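Local coordinates for protein beta-d-glucoside glucohydrolase (Hypocrea jecorina, PDB 3ZZ1) that probably hydrolyses terminal, non-reducing beta-D-glucosyl residues with release of beta-D-glucose, as a secreted family 3 beta-glucosidase of cellulose breakdown, at residues S348-G353 / R426-A431; D397-R402 / D516-D521; G484-E489 / V500-L505. One frame throughout, in Å; residues are numbered along the deposited sequence.

Interaction 1: S348-G353 / R426-A431; sequences SIAVVG and RGKDVA
Ser-348 and Asp-429 hold each other by two hydrogen bonds at the start of a parallel strand pair. The backbone N of Ser-348 donates to Asp-429 OD2 (3.0 Å), which receives it on its anti lone pair, and Asp-429 N donates in return to Ser-348 OG (3.3 Å). A water bound to Ser-348 OG also gives a weak bond to Asp-429 OD2. The side chain of Lys-428 passes over the face of the sheet that carries Ala-350. Its CB lies by the serine hydroxyl, and CG touches Ala-350 CB (4.0 Å). CD then lies beside Ser-348 OG and CB. Bends at chi2 and chi4 (-54° and -60°) carry the tip back to its own segment, where NZ donates to Arg-426 O (2.7 Å) and also bonds Ala-424 O, at the end of helix 418-425. Further on, regular pairing takes over: Ala-350 N donates to Val-430 O (3.0 Å). On one face Ile-349 CG1 packs alongside Val-430 CG2 (3.7 Å); on the other the methyls of Ala-350 and Ala-431 meet. Parallel neighbours with a helix leading into the second strand are typical of an alpha/beta sheet, here that of the family 3 C-terminal domain.

Interaction 2: D397-R402 / D516-D521; sequences DAINTR and DVLWGD
Arg-402 reaches across Trp-519 to Asp-521, the two larger side chains sliding past each other in opposite directions. Its CG, set anti to the backbone N, sits over the face of the indole, 3.8 Å from the centroid of the five-membered ring, as a CH-pi contact. A bend at chi2 (62°) turns the rest of the chain along the ring, and the guanidinium lies flat on Trp-519 with the planes 26° apart. The CB of Trp-519 in turn covers the centre of one guanidinium face. At its edge the same group grips Asp-521 end-on in a bidentate salt bridge: NH1 donates to OD2 (2.8 Å), 30° out of the carboxylate plane, and NH2 to OD1 (2.9 Å) on its syn lone pair. Face and edge are thus both engaged, which fixes the rotation of the guanidinium. Ile-399 crosses the indole at about a right angle and meets it at the rim, CG2 lying in the ring plane 4.0 Å from Trp-519 CH2, while its CD1 packs on Leu-518 CD1 (3.8 Å). Trp-519 and Asp-521 flank Gly-520, whose positive phi forms the Schellman motif ending helix 510-518. The C-terminal end of that helix therefore lies against helix 395-404, with Val-515 touching Ile-399 and Arg-402. Ile-399 packs on Val-351, and Trp-519, just past helix 510-518, on Ile-349, both of strand 348-352.

Interaction 3: G484-E489 / V500-L505; sequences GAIILE and VVWAGL
The backbones of 484-489, an irregular loop that reaches the N-cap of a short helix at Leu-488, and of 500-505, where a strand runs on into a loop, stand well apart, their CA atoms 7.8 Å away at the nearest pair, Gly-484 and Gly-504, and no hydrogen bond joins them. Trp-502 bridges the gap. With CG anti to the backbone N (chi1 -163°), its indole extends toward the loop, six-membered ring foremost. The carbonyl of Gly-484 meets the rim of this ring near its plane, O lying 3.2 Å from Trp-502 CZ2. Next along the loop, the backbone N of Ile-486 approaches CH2 of Trp-502 obliquely (3.5 Å), and the side chain of Ile-486 follows, its CB 3.9 Å from the same carbon. Leu-488 comes across the indole at a slant and presents both methyls to CZ3, CD1 and CD2 each at 4.1 Å, while CD1 also lies 4.4 Å from Val-500 CG1. NE1, on the five-membered ring, is hydrogen-bonded to the hydroxyl of Tyr-530. Gly-484 O, at the six-membered rim, is hydrogen-bonded to the hydroxyl of Ser-482. A leucine in place of Trp-502 would probably leave a gap beside Ile-486 and Leu-488 and the hydroxyl of Tyr-530 without its indole mate. The contact is thus held by shape and apolar burial, while Trp-502 NE1 and Gly-484 O find hydrogen-bond partners outside both segments.

From the N terminus, strand 348-352 comes first and helix 395-404 follows it. Interaction 1 closes the first loop when the chain returns beside that strand at 426-431. Interaction 2 opens within this loop at 397-402 and closes only at 516-521, so the two cross. Interaction 3 starts after interaction 1 has closed and lies wholly between the two halves of interaction 2, a short loop from 484-489 to 500-505. Interactions 1 and 2 touch where strand 348-352 meets helix 395-404 and the turn after helix 510-518; interactions 2 and 3 meet through Leu-518 and Val-501. Interactions 1 and 3 reach the same sheet without touching, whereas interaction 2, at helices 395-404 and 510-518, touches both.

Interaction 1: S348-G353 / R426-A431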
ATOM      1  N   SER A 348     -30.719  19.856  13.653  1.00 19.82           N
ATOM      2  CA  SER A 348     -30.834  18.403  13.713  1.00 19.66           C
ATOM      3  C   SER A 348     -29.995  17.670  12.660  1.00 19.35           C
ATOM      4  O   SER A 348     -29.819  18.147  11.535  1.00 19.31           O
ATOM      5  CB  SER A 348     -32.304  17.978  13.609  1.00 19.64           C
ATOM      6  OG  SER A 348     -32.866  18.407  12.384  1.00 19.80           O
ATOM      7  N   ILE A 349     -29.486  16.506  13.051  1.00 18.90           N
ATOM      8  CA  ILE A 349     -28.720  15.632  12.165  1.00 18.43           C
ATOM      9  C   ILE A 349     -29.287  14.219  12.252  1.00 17.79           C
ATOM     10  O   ILE A 349     -29.513  13.708  13.350  1.00 18.06           O
ATOM     11  CB  ILE A 349     -27.210  15.607  12.548  1.00 18.33           C
ATOM     12  CG1 ILE A 349     -26.534  16.932  12.177  1.00 18.57           C
ATOM     13  CG2 ILE A 349     -26.486  14.437  11.866  1.00 18.92           C
ATOM     14  CD1 ILE A 349     -25.098  17.081  12.679  1.00 18.58           C
ATOM     15  N   ALA A 350     -29.521  13.596  11.100  1.00 17.02           N
ATOM     16  CA  ALA A 350     -29.796  12.163  11.052  1.00 16.09           C
ATOM     17  C   ALA A 350     -28.522  11.390  10.693  1.00 15.59           C
ATOM     18  O   ALA A 350     -27.784  11.771   9.783  1.00 15.30           O
ATOM     19  CB  ALA A 350     -30.903  11.855  10.063  1.00 15.95           C
ATOM     20  N   VAL A 351     -28.269  10.314  11.429  1.00 14.93           N
ATOM     21  CA  VAL A 351     -27.144   9.431  11.159  1.00 14.28           C
ATOM     22  C   VAL A 351     -27.734   8.069  10.821  1.00 14.18           C
ATOM     23  O   VAL A 351     -28.479   7.495  11.613  1.00 14.16           O
ATOM     24  CB  VAL A 351     -26.163   9.357  12.362  1.00 14.20           C
ATOM     25  CG1 VAL A 351     -25.064   8.338  12.109  1.00 13.41           C
ATOM     26  CG2 VAL A 351     -25.546  10.732  12.634  1.00 14.08           C
ATOM     27  N   VAL A 352     -27.415   7.572   9.632  1.00 14.17           N
ATOM     28  CA  VAL A 352     -28.097   6.404   9.075  1.00 13.91           C
ATOM     29  C   VAL A 352     -27.100   5.392   8.519  1.00 13.89           C
ATOM     30  O   VAL A 352     -26.195   5.750   7.758  1.00 13.76           O
ATOM     31  CB  VAL A 352     -29.104   6.823   7.968  1.00 13.93           C
ATOM     32  CG1 VAL A 352     -29.724   5.601   7.290  1.00 13.82           C
ATOM     33  CG2 VAL A 352     -30.198   7.728   8.534  1.00 13.81           C
ATOM     34  N   GLY A 353     -27.275   4.130   8.902  1.00 13.90           N
ATOM     35  CA  GLY A 353     -26.446   3.040   8.386  1.00 14.12           C
ATOM     36  C   GLY A 353     -25.783   2.231   9.485  1.00 14.17           C
ATOM     37  O   GLY A 353     -25.337   2.782  10.490  1.00 14.35           O
ATOM     38  N   ARG A 426     -36.259  12.068   7.895  1.00 19.05           N
ATOM     39  CA  ARG A 426     -37.404  12.953   7.632  1.00 19.31           C
ATOM     40  C   ARG A 426     -37.433  14.157   8.574  1.00 19.07           C
ATOM     41  O   ARG A 426     -37.354  14.002   9.795  1.00 18.95           O
ATOM     42  CB  ARG A 426     -38.726  12.180   7.715  1.00 19.32           C
ATOM     43  CG  ARG A 426     -39.862  12.788   6.887  1.00 20.67           C
ATOM     44  CD  ARG A 426     -41.117  11.896   6.865  1.00 22.74           C
ATOM     45  NE  ARG A 426     -40.840  10.540   6.386  1.00 23.89           N
ATOM     46  CZ  ARG A 426     -40.730  10.194   5.105  1.00 24.66           C
ATOM     47  NH1 ARG A 426     -40.878  11.101   4.142  1.00 25.22           N
ATOM     48  NH2 ARG A 426     -40.466   8.934   4.783  1.00 24.92           N
ATOM     49  N   GLY A 427     -37.526  15.352   7.991  1.00 19.02           N
ATOM     50  CA  GLY A 427     -37.644  16.599   8.754  1.00 18.88           C
ATOM     51  C   GLY A 427     -36.349  17.146   9.335  1.00 18.98           C
ATOM     52  O   GLY A 427     -36.365  18.173  10.021  1.00 18.96           O
ATOM     53  N   LYS A 428     -35.227  16.478   9.061  1.00 18.68           N
ATOM     54  CA  LYS A 428     -33.926  16.910   9.584  1.00 18.65           C
ATOM     55  C   LYS A 428     -33.203  17.860   8.629  1.00 18.37           C
ATOM     56  O   LYS A 428     -33.420  17.817   7.414  1.00 18.40           O
ATOM     57  CB  LYS A 428     -33.028  15.709   9.928  1.00 18.67           C
ATOM     58  CG  LYS A 428     -33.703  14.587  10.725  1.00 19.19           C
ATOM     59  CD  LYS A 428     -34.363  15.082  12.018  1.00 20.07           C
ATOM     60  CE  LYS A 428     -34.988  13.935  12.807  1.00 20.19           C
ATOM     61  NZ  LYS A 428     -36.043  13.224  12.030  1.00 20.63           N
ATOM     62  N   ASP A 429     -32.352  18.719   9.187  1.00 18.15           N
ATOM     63  CA  ASP A 429     -31.590  19.687   8.398  1.00 18.04           C
ATOM     64  C   ASP A 429     -30.635  19.001   7.431  1.00 17.85           C
ATOM     65  O   ASP A 429     -30.591  19.353   6.252  1.00 17.89           O
ATOM     66  CB  ASP A 429     -30.835  20.659   9.308  1.00 18.22           C
ATOM     67  CG  ASP A 429     -31.771  21.520  10.135  1.00 18.50           C
ATOM     68  OD1 ASP A 429     -32.584  22.254   9.544  1.00 20.22           O
ATOM     69  OD2 ASP A 429     -31.700  21.464  11.376  1.00 18.66           O
ATOM     70  N   VAL A 430     -29.871  18.033   7.939  1.00 17.60           N
ATOM     71  CA  VAL A 430     -29.021  17.183   7.105  1.00 17.48           C
ATOM     72  C   VAL A 430     -29.132  15.718   7.526  1.00 17.02           C
ATOM     73  O   VAL A 430     -29.482  15.409   8.667  1.00 16.93           O
ATOM     74  CB  VAL A 430     -27.521  17.608   7.114  1.00 17.53           C
ATOM     75  CG1 VAL A 430     -27.341  19.024   6.559  1.00 18.29           C
ATOM     76  CG2 VAL A 430     -26.920  17.490   8.514  1.00 18.12           C
ATOM     77  N   ALA A 431     -28.838  14.830   6.584  1.00 16.42           N
ATOM     78  CA  ALA A 431     -28.816  13.401   6.840  1.00 16.10           C
ATOM     79  C   ALA A 431     -27.495  12.834   6.348  1.00 15.78           C
ATOM     80  O   ALA A 431     -27.126  13.026   5.187  1.00 15.53           O
ATOM     81  CB  ALA A 431     -29.986  12.720   6.145  1.00 15.91           C
TER
HETATM   82  O   HOH W   1     -34.542  20.458  12.812  1.00 26.13           O

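Interaction 2: D397-R402 / D516-D521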
ATOM      1  N   ASP A 397     -20.710   7.839  17.430  1.00 15.79           N
ATOM      2  CA  ASP A 397     -20.349   8.285  18.773  1.00 16.03           C
ATOM      3  C   ASP A 397     -19.611   9.623  18.711  1.00 16.14           C
ATOM      4  O   ASP A 397     -19.874  10.523  19.514  1.00 16.27           O
ATOM      5  CB  ASP A 397     -19.523   7.211  19.493  1.00 15.96           C
ATOM      6  CG  ASP A 397     -20.332   5.939  19.788  1.00 16.68           C
ATOM      7  OD1 ASP A 397     -21.486   6.056  20.248  1.00 15.85           O
ATOM      8  OD2 ASP A 397     -19.811   4.819  19.570  1.00 16.84           O
ATOM      9  N   ALA A 398     -18.713   9.756  17.735  1.00 15.97           N
ATOM     10  CA  ALA A 398     -17.978  11.000  17.522  1.00 15.99           C
ATOM     11  C   ALA A 398     -18.879  12.125  17.013  1.00 16.08           C
ATOM     12  O   ALA A 398     -18.760  13.273  17.463  1.00 15.99           O
ATOM     13  CB  ALA A 398     -16.812  10.777  16.576  1.00 15.75           C
ATOM     14  N   ILE A 399     -19.773  11.802  16.080  1.00 16.29           N
ATOM     15  CA  ILE A 399     -20.707  12.795  15.537  1.00 16.67           C
ATOM     16  C   ILE A 399     -21.682  13.279  16.616  1.00 16.98           C
ATOM     17  O   ILE A 399     -21.950  14.483  16.722  1.00 17.13           O
ATOM     18  CB  ILE A 399     -21.444  12.280  14.270  1.00 16.68           C
ATOM     19  CG1 ILE A 399     -20.502  12.350  13.059  1.00 16.61           C
ATOM     20  CG2 ILE A 399     -22.730  13.084  13.997  1.00 16.31           C
ATOM     21  CD1 ILE A 399     -20.953  11.538  11.853  1.00 15.83           C
ATOM     22  N   ASN A 400     -22.180  12.342  17.421  1.00 17.27           N
ATOM     23  CA  ASN A 400     -23.103  12.641  18.515  1.00 17.73           C
ATOM     24  C   ASN A 400     -22.496  13.586  19.561  1.00 18.01           C
ATOM     25  O   ASN A 400     -23.144  14.544  19.975  1.00 17.79           O
ATOM     26  CB  ASN A 400     -23.597  11.344  19.171  1.00 17.59           C
ATOM     27  CG  ASN A 400     -24.730  11.572  20.166  1.00 18.32           C
ATOM     28  OD1 ASN A 400     -25.554  12.473  20.002  1.00 17.74           O
ATOM     29  ND2 ASN A 400     -24.780  10.738  21.203  1.00 19.60           N
ATOM     30  N   THR A 401     -21.254  13.319  19.966  1.00 18.36           N
ATOM     31  CA  THR A 401     -20.538  14.182  20.918  1.00 18.73           C
ATOM     32  C   THR A 401     -20.347  15.607  20.387  1.00 19.16           C
ATOM     33  O   THR A 401     -20.590  16.576  21.115  1.00 19.47           O
ATOM     34  CB  THR A 401     -19.173  13.581  21.315  1.00 18.58           C
ATOM     35  OG1 THR A 401     -19.385  12.348  22.008  1.00 18.99           O
ATOM     36  CG2 THR A 401     -18.382  14.531  22.223  1.00 18.32           C
ATOM     37  N   ARG A 402     -19.923  15.736  19.132  1.00 19.36           N
ATOM     38  CA  ARG A 402     -19.647  17.054  18.553  1.00 19.68           C
ATOM     39  C   ARG A 402     -20.926  17.857  18.341  1.00 19.80           C
ATOM     40  O   ARG A 402     -20.962  19.058  18.603  1.00 19.87           O
ATOM     41  CB  ARG A 402     -18.849  16.936  17.245  1.00 19.60           C
ATOM     42  CG  ARG A 402     -18.502  18.274  16.568  1.00 19.99           C
ATOM     43  CD  ARG A 402     -17.613  19.166  17.442  1.00 21.28           C
ATOM     44  NE  ARG A 402     -17.274  20.439  16.798  1.00 22.02           N
ATOM     45  CZ  ARG A 402     -16.130  20.680  16.160  1.00 22.38           C
ATOM     46  NH1 ARG A 402     -15.198  19.738  16.064  1.00 22.27           N
ATOM     47  NH2 ARG A 402     -15.914  21.869  15.615  1.00 22.70           N
ATOM     48  N   ASP A 516     -13.353  15.831  12.302  1.00 12.22           N
ATOM     49  CA  ASP A 516     -12.351  16.859  11.961  1.00 12.47           C
ATOM     50  C   ASP A 516     -12.681  17.482  10.606  1.00 12.36           C
ATOM     51  O   ASP A 516     -12.608  18.705  10.435  1.00 12.50           O
ATOM     52  CB  ASP A 516     -10.926  16.275  11.905  1.00 12.71           C
ATOM     53  CG  ASP A 516     -10.418  15.767  13.258  1.00 13.59           C
ATOM     54  OD1 ASP A 516     -10.990  16.097  14.316  1.00 14.35           O
ATOM     55  OD2 ASP A 516      -9.420  15.022  13.260  1.00 14.95           O
ATOM     56  N   VAL A 517     -13.058  16.629   9.656  1.00 12.15           N
ATOM     57  CA  VAL A 517     -13.380  17.058   8.298  1.00 12.09           C
ATOM     58  C   VAL A 517     -14.812  17.590   8.181  1.00 12.24           C
ATOM     59  O   VAL A 517     -15.020  18.678   7.647  1.00 11.96           O
ATOM     60  CB  VAL A 517     -13.087  15.931   7.268  1.00 12.02           C
ATOM     61  CG1 VAL A 517     -13.754  16.208   5.934  1.00 12.32           C
ATOM     62  CG2 VAL A 517     -11.585  15.767   7.082  1.00 11.31           C
ATOM     63  N   LEU A 518     -15.785  16.831   8.694  1.00 12.60           N
ATOM     64  CA  LEU A 518     -17.206  17.197   8.592  1.00 12.68           C
ATOM     65  C   LEU A 518     -17.521  18.574   9.174  1.00 12.85           C
ATOM     66  O   LEU A 518     -18.295  19.326   8.589  1.00 12.56           O
ATOM     67  CB  LEU A 518     -18.113  16.141   9.239  1.00 12.61           C
ATOM     68  CG  LEU A 518     -18.367  14.784   8.563  1.00 12.97           C
ATOM     69  CD1 LEU A 518     -19.353  13.981   9.400  1.00 12.46           C
ATOM     70  CD2 LEU A 518     -18.873  14.909   7.128  1.00 12.47           C
ATOM     71  N   TRP A 519     -16.924  18.891  10.322  1.00 13.27           N
ATOM     72  CA  TRP A 519     -17.130  20.188  10.972  1.00 14.03           C
ATOM     73  C   TRP A 519     -16.109  21.251  10.553  1.00 14.13           C
ATOM     74  O   TRP A 519     -16.180  22.399  10.991  1.00 14.13           O
ATOM     75  CB  TRP A 519     -17.210  20.038  12.495  1.00 14.18           C
ATOM     76  CG  TRP A 519     -18.634  19.895  12.987  1.00 15.37           C
ATOM     77  CD1 TRP A 519     -19.469  20.904  13.400  1.00 16.77           C
ATOM     78  CD2 TRP A 519     -19.393  18.683  13.090  1.00 15.83           C
ATOM     79  NE1 TRP A 519     -20.697  20.389  13.762  1.00 16.16           N
ATOM     80  CE2 TRP A 519     -20.677  19.030  13.584  1.00 16.54           C
ATOM     81  CE3 TRP A 519     -19.117  17.337  12.819  1.00 16.01           C
ATOM     82  CZ2 TRP A 519     -21.678  18.079  13.809  1.00 15.75           C
ATOM     83  CZ3 TRP A 519     -20.113  16.390  13.048  1.00 16.64           C
ATOM     84  CH2 TRP A 519     -21.378  16.771  13.537  1.00 16.35           C
ATOM     85  N   GLY A 520     -15.170  20.857   9.697  1.00 14.49           N
ATOM     86  CA  GLY A 520     -14.198  21.783   9.128  1.00 14.77           C
ATOM     87  C   GLY A 520     -13.116  22.287  10.063  1.00 14.81           C
ATOM     88  O   GLY A 520     -12.569  23.363   9.842  1.00 14.91           O
ATOM     89  N   ASP A 521     -12.809  21.517  11.105  1.00 15.06           N
ATOM     90  CA  ASP A 521     -11.639  21.782  11.946  1.00 15.40           C
ATOM     91  C   ASP A 521     -10.386  21.720  11.071  1.00 15.60           C
ATOM     92  O   ASP A 521      -9.456  22.502  11.246  1.00 15.74           O
ATOM     93  CB  ASP A 521     -11.538  20.763  13.084  1.00 15.41           C
ATOM     94  CG  ASP A 521     -12.607  20.957  14.153  1.00 15.70           C
ATOM     95  OD1 ASP A 521     -13.455  21.865  14.020  1.00 17.33           O
ATOM     96  OD2 ASP A 521     -12.597  20.194  15.138  1.00 15.07           O
TER

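Interaction 3: G484-E489 / V500-L505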
ATOM      1  N   GLY A 484     -11.788  -0.000  -1.823  1.00 12.31           N
ATOM      2  CA  GLY A 484     -11.520   0.386  -3.208  1.00 12.21           C
ATOM      3  C   GLY A 484     -12.706   1.034  -3.893  1.00 12.44           C
ATOM      4  O   GLY A 484     -13.749   1.263  -3.269  1.00 12.34           O
ATOM      5  N   ALA A 485     -12.538   1.319  -5.185  1.00 12.50           N
ATOM      6  CA  ALA A 485     -13.549   1.995  -5.993  1.00 13.04           C
ATOM      7  C   ALA A 485     -14.925   1.344  -5.924  1.00 13.31           C
ATOM      8  O   ALA A 485     -15.052   0.122  -5.945  1.00 13.25           O
ATOM      9  CB  ALA A 485     -13.095   2.103  -7.436  1.00 13.16           C
ATOM     10  N   ILE A 486     -15.939   2.195  -5.822  1.00 13.62           N
ATOM     11  CA  ILE A 486     -17.338   1.810  -5.888  1.00 14.08           C
ATOM     12  C   ILE A 486     -17.939   2.675  -6.981  1.00 14.46           C
ATOM     13  O   ILE A 486     -17.593   3.850  -7.091  1.00 15.02           O
ATOM     14  CB  ILE A 486     -18.054   2.110  -4.546  1.00 14.19           C
ATOM     15  CG1 ILE A 486     -17.619   1.123  -3.465  1.00 14.18           C
ATOM     16  CG2 ILE A 486     -19.586   2.125  -4.697  1.00 13.99           C
ATOM     17  CD1 ILE A 486     -17.915   1.612  -2.053  1.00 14.87           C
ATOM     18  N   ILE A 487     -18.820   2.104  -7.800  1.00 14.56           N
ATOM     19  CA  ILE A 487     -19.547   2.904  -8.785  1.00 14.75           C
ATOM     20  C   ILE A 487     -20.597   3.741  -8.040  1.00 14.96           C
ATOM     21  O   ILE A 487     -21.474   3.202  -7.358  1.00 14.67           O
ATOM     22  CB  ILE A 487     -20.199   2.024  -9.889  1.00 14.74           C
ATOM     23  CG1 ILE A 487     -19.151   1.120 -10.563  1.00 14.89           C
ATOM     24  CG2 ILE A 487     -20.939   2.887 -10.907  1.00 14.35           C
ATOM     25  CD1 ILE A 487     -18.163   1.834 -11.479  1.00 15.83           C
ATOM     26  N   LEU A 488     -20.478   5.061  -8.154  1.00 15.25           N
ATOM     27  CA  LEU A 488     -21.292   5.971  -7.349  1.00 15.58           C
ATOM     28  C   LEU A 488     -22.422   6.626  -8.145  1.00 16.21           C
ATOM     29  O   LEU A 488     -23.118   7.512  -7.640  1.00 16.18           O
ATOM     30  CB  LEU A 488     -20.403   7.037  -6.698  1.00 15.13           C
ATOM     31  CG  LEU A 488     -19.322   6.560  -5.725  1.00 14.27           C
ATOM     32  CD1 LEU A 488     -18.287   7.650  -5.523  1.00 12.67           C
ATOM     33  CD2 LEU A 488     -19.911   6.099  -4.386  1.00 13.03           C
ATOM     34  N   GLU A 489     -22.612   6.163  -9.378  1.00 17.07           N
ATOM     35  CA  GLU A 489     -23.547   6.779 -10.328  1.00 17.83           C
ATOM     36  C   GLU A 489     -25.012   6.770  -9.901  1.00 18.05           C
ATOM     37  O   GLU A 489     -25.744   7.712 -10.209  1.00 18.29           O
ATOM     38  CB  GLU A 489     -23.395   6.152 -11.712  1.00 17.75           C
ATOM     39  CG  GLU A 489     -22.023   6.359 -12.307  1.00 18.95           C
ATOM     40  CD  GLU A 489     -21.654   7.822 -12.422  1.00 20.85           C
ATOM     41  OE1 GLU A 489     -22.419   8.582 -13.058  1.00 21.30           O
ATOM     42  OE2 GLU A 489     -20.594   8.210 -11.883  1.00 21.15           O
ATOM     43  N   VAL A 500     -20.458  13.923  -0.993  1.00 12.71           N
ATOM     44  CA  VAL A 500     -19.926  12.563  -0.952  1.00 12.24           C
ATOM     45  C   VAL A 500     -18.520  12.580  -0.343  1.00 12.16           C
ATOM     46  O   VAL A 500     -17.603  13.215  -0.870  1.00 12.09           O
ATOM     47  CB  VAL A 500     -19.915  11.891  -2.349  1.00 12.29           C
ATOM     48  CG1 VAL A 500     -19.366  10.474  -2.259  1.00 12.04           C
ATOM     49  CG2 VAL A 500     -21.316  11.871  -2.956  1.00 11.79           C
ATOM     50  N   VAL A 501     -18.379  11.878   0.779  1.00 12.02           N
ATOM     51  CA  VAL A 501     -17.139  11.807   1.530  1.00 11.72           C
ATOM     52  C   VAL A 501     -16.535  10.414   1.360  1.00 11.69           C
ATOM     53  O   VAL A 501     -17.021   9.441   1.947  1.00 11.41           O
ATOM     54  CB  VAL A 501     -17.379  12.082   3.036  1.00 11.72           C
ATOM     55  CG1 VAL A 501     -16.061  12.116   3.792  1.00 11.97           C
ATOM     56  CG2 VAL A 501     -18.131  13.394   3.238  1.00 11.75           C
ATOM     57  N   TRP A 502     -15.496  10.325   0.534  1.00 11.37           N
ATOM     58  CA  TRP A 502     -14.730   9.096   0.380  1.00 11.29           C
ATOM     59  C   TRP A 502     -13.751   9.013   1.550  1.00 11.35           C
ATOM     60  O   TRP A 502     -12.631   9.531   1.489  1.00 11.23           O
ATOM     61  CB  TRP A 502     -13.986   9.083  -0.961  1.00 11.39           C
ATOM     62  CG  TRP A 502     -13.512   7.718  -1.389  1.00 11.04           C
ATOM     63  CD1 TRP A 502     -12.243   7.218  -1.280  1.00 11.37           C
ATOM     64  CD2 TRP A 502     -14.299   6.685  -2.002  1.00 10.49           C
ATOM     65  NE1 TRP A 502     -12.192   5.933  -1.784  1.00 10.95           N
ATOM     66  CE2 TRP A 502     -13.440   5.584  -2.233  1.00 11.13           C
ATOM     67  CE3 TRP A 502     -15.646   6.582  -2.378  1.00 10.64           C
ATOM     68  CZ2 TRP A 502     -13.887   4.391  -2.819  1.00 11.05           C
ATOM     69  CZ3 TRP A 502     -16.091   5.399  -2.969  1.00 10.46           C
ATOM     70  CH2 TRP A 502     -15.212   4.318  -3.178  1.00 10.71           C
ATOM     71  N   ALA A 503     -14.191   8.364   2.622  1.00 11.31           N
ATOM     72  CA  ALA A 503     -13.442   8.361   3.874  1.00 11.27           C
ATOM     73  C   ALA A 503     -12.330   7.305   3.909  1.00 11.18           C
ATOM     74  O   ALA A 503     -11.431   7.381   4.741  1.00 11.26           O
ATOM     75  CB  ALA A 503     -14.390   8.191   5.043  1.00 11.28           C
ATOM     76  N   GLY A 504     -12.400   6.328   3.010  1.00 11.03           N
ATOM     77  CA  GLY A 504     -11.368   5.299   2.902  1.00 11.14           C
ATOM     78  C   GLY A 504     -11.370   4.287   4.033  1.00 11.12           C
ATOM     79  O   GLY A 504     -12.422   3.811   4.450  1.00 11.27           O
ATOM     80  N   LEU A 505     -10.181   3.948   4.521  1.00 11.20           N
ATOM     81  CA  LEU A 505     -10.042   2.951   5.582  1.00 11.50           C
ATOM     82  C   LEU A 505      -9.250   3.531   6.750  1.00 11.65           C
ATOM     83  O   LEU A 505      -8.020   3.524   6.737  1.00 11.90           O
ATOM     84  CB  LEU A 505      -9.392   1.670   5.056  1.00 11.32           C
ATOM     85  CG  LEU A 505     -10.090   0.932   3.914  1.00 11.03           C
ATOM     86  CD1 LEU A 505      -9.111  -0.009   3.247  1.00 10.13           C
ATOM     87  CD2 LEU A 505     -11.345   0.190   4.387  1.00 10.37           C
TER